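Local coordinates for protein importin subunit beta-1 (Saccharomyces cerevisiae, PDB 5OWU) that carries proteins into the nucleus as the importin beta subunit, working with importin alpha, which recognises the classical nuclear localization signal of the cargo, at residues E5-S13 and S25-S33. Residues are numbered along the deposited sequence; the frame is centred on the assembly and turned at random.
Sequences EFAQLLENS and SETQLKKLS
Ser13 and Ser25 mark where the segments 5-13 and 25-33, parts of helices 3-15 and 19-35, run closest, their CA atoms 5.0 Å apart. The segment axes approach to 8.7 Å with N-to-C directions 133° apart, a splayed antiparallel pair that opens towards Phe6 and Leu32. At the tight end, small side chains let the backbones come near: CB of Ser25 rests against the carbonyl O of Leu9 at 3.4 Å, and its hydroxyl, hydrogen-bonded to Ile21 O of its own helix, lies beside CB of Asn12. A water accepts from Asn12 ND2, but its very short approach to Ser25 OG leaves a link between the helices doubtful. The middle belongs to Leu29, a knob set among Phe6, Leu9, Leu10 and Ser13. Its two methyl groups divide the work: CD1 faces the backbone and branch of Leu10, whereas CD2 packs on Leu9 CB at 3.7 Å and Phe6 CE1 at 3.5 Å. Phe6 turns its ring to the partner helix because chi1 of -164° sets CG opposite the backbone N, and CD2 of Leu32 meets the same CE1 atom at 3.7 Å. On one flank the side chain of Leu9 crosses the extended Gln28 at about a right angle, its methyls against the terminal amide, Leu9 CD2 3.5 Å from Gln28 OE1. Behind this seam, Phe6 also touches Leu43 of helix 37-48, and Leu10 meets Leu60 of helix 55-67. Two antiparallel helices packed along an apolar seam form the helical hairpin of a HEAT repeat, here HEAT 1, the first of the importin beta superhelix.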
loop_
_atom_site.group_PDB
_atom_site.type_symbol
_atom_site.label_atom_id
_atom_site.label_comp_id
_atom_site.label_asym_id
_atom_site.label_seq_id
_atom_site.Cartn_x
_atom_site.Cartn_y
_atom_site.Cartn_z
ATOM N N GLU A 5 3.470 -44.799 11.283
ATOM C CA GLU A 5 2.922 -44.689 9.933
ATOM C C GLU A 5 2.649 -43.236 9.568
ATOM O O GLU A 5 2.960 -42.799 8.454
ATOM C CB GLU A 5 1.641 -45.513 9.822
ATOM C CG GLU A 5 1.831 -46.999 10.068
ATOM C CD GLU A 5 0.514 -47.734 10.208
ATOM O OE1 GLU A 5 -0.521 -47.068 10.422
ATOM O OE2 GLU A 5 0.514 -48.978 10.106
ATOM N N PHE A 6 2.051 -42.478 10.491
ATOM C CA PHE A 6 1.796 -41.064 10.242
ATOM C C PHE A 6 3.100 -40.327 9.968
ATOM O O PHE A 6 3.206 -39.543 9.010
ATOM C CB PHE A 6 1.063 -40.456 11.442
ATOM C CG PHE A 6 0.421 -39.130 11.156
ATOM C CD1 PHE A 6 -0.727 -39.058 10.392
ATOM C CD2 PHE A 6 0.958 -37.955 11.661
ATOM C CE1 PHE A 6 -1.327 -37.848 10.125
ATOM C CE2 PHE A 6 0.358 -36.737 11.398
ATOM C CZ PHE A 6 -0.783 -36.682 10.627
ATOM N N ALA A 7 4.115 -40.586 10.796
ATOM C CA ALA A 7 5.414 -39.957 10.596
ATOM C C ALA A 7 5.973 -40.298 9.225
ATOM O O ALA A 7 6.576 -39.446 8.562
ATOM C CB ALA A 7 6.387 -40.392 11.692
ATOM N N GLN A 8 5.773 -41.541 8.777
ATOM C CA GLN A 8 6.249 -41.935 7.454
ATOM C C GLN A 8 5.516 -41.174 6.353
ATOM O O GLN A 8 6.135 -40.758 5.367
ATOM C CB GLN A 8 6.085 -43.445 7.266
ATOM C CG GLN A 8 6.774 -43.997 6.022
ATOM C CD GLN A 8 8.283 -43.876 6.098
ATOM O OE1 GLN A 8 8.909 -44.361 7.040
ATOM N NE2 GLN A 8 8.875 -43.212 5.114
ATOM N N LEU A 9 4.198 -40.996 6.491
ATOM C CA LEU A 9 3.462 -40.155 5.547
ATOM C C LEU A 9 4.060 -38.753 5.465
ATOM O O LEU A 9 4.356 -38.261 4.372
ATOM C CB LEU A 9 1.986 -40.070 5.942
ATOM C CG LEU A 9 1.059 -41.229 5.576
ATOM C CD1 LEU A 9 -0.320 -40.957 6.177
ATOM C CD2 LEU A 9 0.961 -41.407 4.067
ATOM N N LEU A 10 4.219 -38.076 6.609
ATOM C CA LEU A 10 4.782 -36.722 6.594
ATOM C C LEU A 10 6.155 -36.690 5.917
ATOM O O LEU A 10 6.412 -35.887 4.989
ATOM C CB LEU A 10 4.886 -36.208 8.029
ATOM C CG LEU A 10 3.566 -35.972 8.756
ATOM C CD1 LEU A 10 3.741 -36.204 10.239
ATOM C CD2 LEU A 10 3.082 -34.564 8.499
ATOM N N GLU A 11 7.058 -37.560 6.382
ATOM C CA GLU A 11 8.391 -37.634 5.804
ATOM C C GLU A 11 8.310 -37.800 4.297
ATOM O O GLU A 11 8.892 -37.015 3.553
ATOM C CB GLU A 11 9.183 -38.780 6.431
ATOM C CG GLU A 11 9.580 -38.544 7.886
ATOM C CD GLU A 11 10.643 -39.518 8.370
ATOM O OE1 GLU A 11 11.281 -40.169 7.520
ATOM O OE2 GLU A 11 10.843 -39.634 9.597
ATOM N N ASN A 12 7.567 -38.804 3.826
ATOM C CA ASN A 12 7.452 -39.023 2.386
ATOM C C ASN A 12 6.879 -37.806 1.681
ATOM O O ASN A 12 7.248 -37.517 0.538
ATOM C CB ASN A 12 6.576 -40.242 2.101
ATOM C CG ASN A 12 7.273 -41.543 2.422
ATOM O OD1 ASN A 12 8.496 -41.584 2.550
ATOM N ND2 ASN A 12 6.499 -42.617 2.545
ATOM N N SER A 13 5.976 -37.086 2.344
ATOM C CA SER A 13 5.354 -35.923 1.732
ATOM C C SER A 13 6.380 -34.855 1.385
ATOM O O SER A 13 6.184 -34.107 0.418
ATOM C CB SER A 13 4.293 -35.335 2.666
ATOM O OG SER A 13 4.902 -34.586 3.706
ATOM N N SER A 25 1.233 -38.965 -0.482
ATOM C CA SER A 25 1.327 -38.774 0.961
ATOM C C SER A 25 0.584 -37.519 1.405
ATOM O O SER A 25 -0.112 -37.535 2.429
ATOM C CB SER A 25 2.794 -38.715 1.372
ATOM O OG SER A 25 3.440 -39.946 1.092
ATOM N N GLU A 26 0.721 -36.421 0.652
ATOM C CA GLU A 26 0.012 -35.192 0.998
ATOM C C GLU A 26 -1.497 -35.395 0.933
ATOM O O GLU A 26 -2.242 -34.908 1.798
ATOM C CB GLU A 26 0.444 -34.054 0.068
ATOM C CG GLU A 26 1.645 -33.264 0.573
ATOM C CD GLU A 26 2.532 -32.723 -0.549
ATOM O OE1 GLU A 26 1.997 -32.379 -1.628
ATOM O OE2 GLU A 26 3.770 -32.649 -0.354
ATOM N N THR A 27 -1.967 -36.113 -0.087
ATOM C CA THR A 27 -3.391 -36.393 -0.201
ATOM C C THR A 27 -3.876 -37.227 0.975
ATOM O O THR A 27 -4.928 -36.939 1.554
ATOM C CB THR A 27 -3.683 -37.100 -1.528
ATOM O OG1 THR A 27 -3.288 -36.254 -2.616
ATOM C CG2 THR A 27 -5.173 -37.431 -1.664
ATOM N N GLN A 28 -3.118 -38.260 1.354
ATOM C CA GLN A 28 -3.562 -39.103 2.460
ATOM C C GLN A 28 -3.575 -38.324 3.774
ATOM O O GLN A 28 -4.468 -38.518 4.610
ATOM C CB GLN A 28 -2.675 -40.340 2.562
ATOM C CG GLN A 28 -3.322 -41.493 3.312
ATOM C CD GLN A 28 -2.446 -42.732 3.340
ATOM O OE1 GLN A 28 -1.699 -42.999 2.397
ATOM N NE2 GLN A 28 -2.529 -43.492 4.427
ATOM N N LEU A 29 -2.610 -37.423 3.968
ATOM C CA LEU A 29 -2.599 -36.599 5.175
ATOM C C LEU A 29 -3.820 -35.689 5.230
ATOM O O LEU A 29 -4.531 -35.640 6.242
ATOM C CB LEU A 29 -1.311 -35.781 5.236
ATOM C CG LEU A 29 -0.047 -36.597 5.500
ATOM C CD1 LEU A 29 1.186 -35.772 5.189
ATOM C CD2 LEU A 29 -0.012 -37.092 6.935
ATOM N N LYS A 30 -4.080 -34.953 4.145
ATOM C CA LYS A 30 -5.266 -34.100 4.117
ATOM C C LYS A 30 -6.536 -34.922 4.321
ATOM O O LYS A 30 -7.468 -34.491 5.015
ATOM C CB LYS A 30 -5.321 -33.331 2.796
ATOM C CG LYS A 30 -6.420 -32.278 2.716
ATOM C CD LYS A 30 -6.112 -31.061 3.577
ATOM C CE LYS A 30 -7.192 -29.996 3.428
ATOM N NZ LYS A 30 -7.004 -28.856 4.376
ATOM N N LYS A 31 -6.583 -36.118 3.740
ATOM C CA LYS A 31 -7.770 -36.957 3.862
ATOM C C LYS A 31 -7.993 -37.387 5.302
ATOM O O LYS A 31 -9.138 -37.448 5.764
ATOM C CB LYS A 31 -7.649 -38.181 2.954
ATOM C CG LYS A 31 -8.613 -39.328 3.283
ATOM C CD LYS A 31 -8.289 -40.563 2.451
ATOM C CE LYS A 31 -9.034 -41.793 2.958
ATOM N NZ LYS A 31 -10.512 -41.623 2.907
ATOM N N LEU A 32 -6.925 -37.710 6.028
ATOM C CA LEU A 32 -7.111 -38.029 7.438
ATOM C C LEU A 32 -7.553 -36.796 8.220
ATOM O O LEU A 32 -8.403 -36.895 9.114
ATOM C CB LEU A 32 -5.834 -38.615 8.037
ATOM C CG LEU A 32 -5.981 -39.039 9.506
ATOM C CD1 LEU A 32 -7.016 -40.151 9.654
ATOM C CD2 LEU A 32 -4.650 -39.471 10.106
ATOM N N SER A 33 -7.006 -35.622 7.899
ATOM C CA SER A 33 -7.458 -34.422 8.599
ATOM C C SER A 33 -8.940 -34.180 8.365
ATOM O O SER A 33 -9.630 -33.664 9.252
ATOM C CB SER A 33 -6.654 -33.197 8.165
ATOM O OG SER A 33 -7.215 -32.579 7.020
HETATM O O HOH W 1 3.491 -42.311 1.550
#